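Local coordinates for putative regulatory protein SCO4313 (Streptomyces coelicolor, PDB 2OI8) that probably regulates transcription by binding DNA, as a TetR-family protein with an N-terminal helix-turn-helix and a tetracycline-repressor-like C-terminal domain, at residues Trp26-Ser35 against Gln105-Pro116. Numbering follows the deposited sequence.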
loop_
_atom_site.group_PDB
_atom_site.type_symbol
_atom_site.label_atom_id
_atom_site.label_comp_id
_atom_site.label_asym_id
_atom_site.label_seq_id
_atom_site.Cartn_x
_atom_site.Cartn_y
_atom_site.Cartn_z
ATOM N N TRP A 26 13.520 9.283 -10.818
ATOM C CA TRP A 26 13.363 7.993 -10.173
ATOM C C TRP A 26 14.515 7.728 -9.194
ATOM O O TRP A 26 14.255 7.318 -8.058
ATOM C CB TRP A 26 13.176 6.863 -11.191
ATOM C CG TRP A 26 11.853 6.970 -11.913
ATOM C CD1 TRP A 26 11.640 7.413 -13.203
ATOM C CD2 TRP A 26 10.547 6.658 -11.381
ATOM N NE1 TRP A 26 10.286 7.381 -13.501
ATOM C CE2 TRP A 26 9.600 6.924 -12.407
ATOM C CE3 TRP A 26 10.090 6.167 -10.145
ATOM C CZ2 TRP A 26 8.235 6.726 -12.227
ATOM C CZ3 TRP A 26 8.734 5.975 -9.974
ATOM C CH2 TRP A 26 7.824 6.249 -11.009
ATOM N N GLU A 27 15.762 8.001 -9.605
ATOM C CA GLU A 27 16.941 7.794 -8.735
ATOM C C GLU A 27 16.731 8.485 -7.386
ATOM O O GLU A 27 16.829 7.840 -6.327
ATOM C CB GLU A 27 18.248 8.291 -9.379
ATOM C CG GLU A 27 18.841 7.377 -10.437
ATOM C CD GLU A 27 20.026 8.015 -11.224
ATOM O OE1 GLU A 27 20.087 9.264 -11.438
ATOM O OE2 GLU A 27 20.904 7.241 -11.644
ATOM N N GLN A 28 16.422 9.789 -7.438
ATOM C CA GLN A 28 16.126 10.584 -6.233
ATOM C C GLN A 28 14.958 10.032 -5.435
ATOM O O GLN A 28 14.968 10.098 -4.206
ATOM C CB GLN A 28 15.835 12.044 -6.576
ATOM C CG GLN A 28 17.042 12.885 -6.916
ATOM C CD GLN A 28 16.721 14.365 -6.918
ATOM O OE1 GLN A 28 17.186 15.118 -7.776
ATOM N NE2 GLN A 28 15.912 14.788 -5.954
ATOM N N ILE A 29 13.938 9.529 -6.128
ATOM C CA ILE A 29 12.792 8.910 -5.451
ATOM C C ILE A 29 13.304 7.650 -4.760
ATOM O O ILE A 29 13.153 7.494 -3.547
ATOM C CB ILE A 29 11.628 8.567 -6.428
ATOM C CG1 ILE A 29 11.035 9.857 -6.993
ATOM C CG2 ILE A 29 10.542 7.708 -5.733
ATOM C CD1 ILE A 29 9.744 9.597 -7.769
ATOM N N ALA A 30 13.945 6.780 -5.545
ATOM C CA ALA A 30 14.522 5.545 -5.031
ATOM C C ALA A 30 15.334 5.807 -3.769
ATOM O O ALA A 30 15.025 5.259 -2.708
ATOM C CB ALA A 30 15.373 4.860 -6.096
ATOM N N THR A 31 16.331 6.676 -3.872
ATOM C CA THR A 31 17.260 6.883 -2.769
ATOM C C THR A 31 16.715 7.772 -1.653
ATOM O O THR A 31 16.876 7.450 -0.493
ATOM C CB THR A 31 18.689 7.335 -3.247
ATOM O OG1 THR A 31 18.590 8.124 -4.439
ATOM C CG2 THR A 31 19.580 6.118 -3.540
ATOM N N ALA A 32 16.030 8.858 -1.993
ATOM C CA ALA A 32 15.622 9.838 -0.965
ATOM C C ALA A 32 14.114 10.039 -0.777
ATOM O O ALA A 32 13.690 10.797 0.107
ATOM C CB ALA A 32 16.308 11.182 -1.211
ATOM N N GLY A 33 13.313 9.366 -1.600
ATOM C CA GLY A 33 11.859 9.413 -1.483
ATOM C C GLY A 33 11.238 10.603 -2.182
ATOM O O GLY A 33 11.781 11.713 -2.165
ATOM N N ALA A 34 10.091 10.369 -2.806
ATOM C CA ALA A 34 9.310 11.457 -3.382
ATOM C C ALA A 34 9.190 12.547 -2.323
ATOM O O ALA A 34 9.346 12.265 -1.128
ATOM C CB ALA A 34 7.940 10.950 -3.793
ATOM N N SER A 35 8.940 13.791 -2.730
ATOM C CA SER A 35 8.760 14.903 -1.747
ATOM C C SER A 35 10.100 15.525 -1.367
ATOM O O SER A 35 10.255 16.748 -1.428
ATOM C CB SER A 35 7.994 14.456 -0.486
ATOM O OG SER A 35 7.563 15.557 0.304
ATOM N N GLN A 105 9.130 0.695 -7.085
ATOM C CA GLN A 105 9.109 2.133 -6.867
ATOM C C GLN A 105 7.996 2.744 -7.676
ATOM O O GLN A 105 7.279 3.623 -7.184
ATOM C CB GLN A 105 10.440 2.794 -7.226
ATOM C CG GLN A 105 11.557 2.461 -6.292
ATOM C CD GLN A 105 11.193 2.711 -4.838
ATOM O OE1 GLN A 105 10.756 3.814 -4.445
ATOM N NE2 GLN A 105 11.368 1.681 -4.020
ATOM N N ARG A 106 7.832 2.256 -8.905
ATOM C CA ARG A 106 6.742 2.718 -9.739
ATOM C C ARG A 106 5.378 2.327 -9.137
ATOM O O ARG A 106 4.449 3.136 -9.129
ATOM C CB ARG A 106 6.910 2.160 -11.135
ATOM C CG ARG A 106 5.938 2.672 -12.170
ATOM C CD ARG A 106 6.202 1.973 -13.501
ATOM N NE ARG A 106 6.249 0.515 -13.343
ATOM C CZ ARG A 106 6.640 -0.330 -14.293
ATOM N NH1 ARG A 106 7.017 0.135 -15.476
ATOM N NH2 ARG A 106 6.647 -1.639 -14.068
ATOM N N TYR A 107 5.265 1.109 -8.608
ATOM C CA TYR A 107 4.032 0.641 -7.991
ATOM C C TYR A 107 3.625 1.591 -6.860
ATOM O O TYR A 107 2.458 2.011 -6.761
ATOM C CB TYR A 107 4.214 -0.806 -7.466
ATOM C CG TYR A 107 2.993 -1.383 -6.742
ATOM C CD1 TYR A 107 2.846 -1.219 -5.363
ATOM C CD2 TYR A 107 1.993 -2.106 -7.441
ATOM C CE1 TYR A 107 1.722 -1.739 -4.668
ATOM C CE2 TYR A 107 0.856 -2.648 -6.756
ATOM C CZ TYR A 107 0.736 -2.445 -5.380
ATOM O OH TYR A 107 -0.347 -2.945 -4.669
ATOM N N PHE A 108 4.599 1.948 -6.030
ATOM C CA PHE A 108 4.316 2.715 -4.831
ATOM C C PHE A 108 4.056 4.184 -5.069
ATOM O O PHE A 108 3.412 4.830 -4.256
ATOM C CB PHE A 108 5.425 2.549 -3.812
ATOM C CG PHE A 108 5.376 1.229 -3.077
ATOM C CD1 PHE A 108 4.199 0.817 -2.437
ATOM C CD2 PHE A 108 6.519 0.414 -2.992
ATOM C CE1 PHE A 108 4.156 -0.424 -1.721
ATOM C CE2 PHE A 108 6.497 -0.798 -2.280
ATOM C CZ PHE A 108 5.316 -1.225 -1.647
ATOM N N LEU A 109 4.542 4.714 -6.185
ATOM C CA LEU A 109 4.212 6.081 -6.532
ATOM C C LEU A 109 2.675 6.189 -6.768
ATOM O O LEU A 109 2.052 7.183 -6.410
ATOM C CB LEU A 109 5.052 6.520 -7.740
ATOM C CG LEU A 109 4.989 8.001 -8.151
ATOM C CD1 LEU A 109 5.765 8.964 -7.212
ATOM C CD2 LEU A 109 5.441 8.164 -9.585
ATOM N N ILE A 110 2.063 5.154 -7.342
ATOM C CA ILE A 110 0.602 5.104 -7.479
ATOM C C ILE A 110 -0.061 4.572 -6.192
ATOM O O ILE A 110 -0.973 5.192 -5.656
ATOM C CB ILE A 110 0.136 4.144 -8.651
ATOM C CG1 ILE A 110 0.710 4.565 -9.993
ATOM C CG2 ILE A 110 -1.423 4.032 -8.685
ATOM C CD1 ILE A 110 0.706 6.081 -10.079
ATOM N N PHE A 111 0.375 3.398 -5.726
ATOM C CA PHE A 111 -0.398 2.654 -4.731
ATOM C C PHE A 111 0.076 2.789 -3.293
ATOM O O PHE A 111 -0.539 2.250 -2.391
ATOM C CB PHE A 111 -0.520 1.185 -5.144
ATOM C CG PHE A 111 -1.255 0.988 -6.453
ATOM C CD1 PHE A 111 -2.650 1.072 -6.512
ATOM C CD2 PHE A 111 -0.557 0.747 -7.637
ATOM C CE1 PHE A 111 -3.358 0.883 -7.741
ATOM C CE2 PHE A 111 -1.243 0.563 -8.869
ATOM C CZ PHE A 111 -2.647 0.636 -8.916
ATOM N N GLY A 112 1.157 3.524 -3.088
ATOM C CA GLY A 112 1.796 3.597 -1.805
ATOM C C GLY A 112 1.521 4.915 -1.116
ATOM O O GLY A 112 0.454 5.528 -1.282
ATOM N N THR A 113 2.482 5.341 -0.314
ATOM C CA THR A 113 2.335 6.522 0.491
ATOM C C THR A 113 2.196 7.766 -0.385
ATOM O O THR A 113 3.069 8.056 -1.193
ATOM C CB THR A 113 3.542 6.629 1.426
ATOM O OG1 THR A 113 3.714 5.363 2.086
ATOM C CG2 THR A 113 3.363 7.774 2.454
ATOM N N PRO A 114 1.103 8.524 -0.203
ATOM C CA PRO A 114 0.874 9.722 -1.015
ATOM C C PRO A 114 2.028 10.723 -0.843
ATOM O O PRO A 114 2.672 10.753 0.212
ATOM C CB PRO A 114 -0.400 10.338 -0.413
ATOM C CG PRO A 114 -0.965 9.351 0.552
ATOM C CD PRO A 114 0.088 8.324 0.846
ATOM N N VAL A 115 2.292 11.552 -1.846
ATOM C CA VAL A 115 3.369 12.515 -1.695
ATOM C C VAL A 115 2.830 13.750 -0.987
ATOM O O VAL A 115 1.871 14.351 -1.448
ATOM C CB VAL A 115 4.033 12.848 -3.032
ATOM C CG1 VAL A 115 5.164 13.843 -2.824
ATOM C CG2 VAL A 115 4.529 11.577 -3.670
ATOM N N PRO A 116 3.414 14.091 0.180
ATOM C CA PRO A 116 2.914 15.193 1.007
ATOM C C PRO A 116 2.976 16.480 0.252
ATOM O O PRO A 116 3.983 16.766 -0.390
ATOM C CB PRO A 116 3.909 15.254 2.163
ATOM C CG PRO A 116 4.490 13.898 2.228
ATOM C CD PRO A 116 4.583 13.439 0.801
#
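Trp26 meets Leu109 and the backbone of Arg106 through the six-membered half of its indole. Followed outward from CB, the side chain keeps CG beside the backbone N (chi1 -68°), and chi2 near 104° turns the benzo edge toward helix 104-111. Trp26 CE3 then lies 4.5 Å from Gln105 CB. Trp26 CZ3 sits 3.8 Å from Arg106 CA, with the Gln105 carbonyl oxygen at the ring edge, near its plane. At the far end Trp26 CH2 packs 3.4 Å from Leu109 CD2, a methyl that Trp26 CZ2 shares; it approaches obliquely, the two side chains crossing at about a right angle. The other Leu109 branch, CD1, is 4.1 Å from Ile29 CD1, while Gln105 bends at chi2 and brings OE1 alongside Ile29 CG2. Past both helix ends a second patch forms: Ala34 CB lies 3.5 Å from Val115 CG2, and Ser35 CB 3.7 Å from Val115 CG1. Replacing Trp26 by an alanine removes the whole indole and is likely to leave Leu109 CD2 and the Arg106 backbone uncovered on that side. The axes of 26-32 and 105-111 approach to 11.1 Å and cross at 82°. Leu67 of helix 60-84 also touches Trp26, and the Arg106 guanidinium turns away to Trp99 O. With 432 Å² buried over both sides and no hydrogen bond between the segments, the TetR-family N-terminal part meets the C-terminal part here by shape-based, mainly apolar packing.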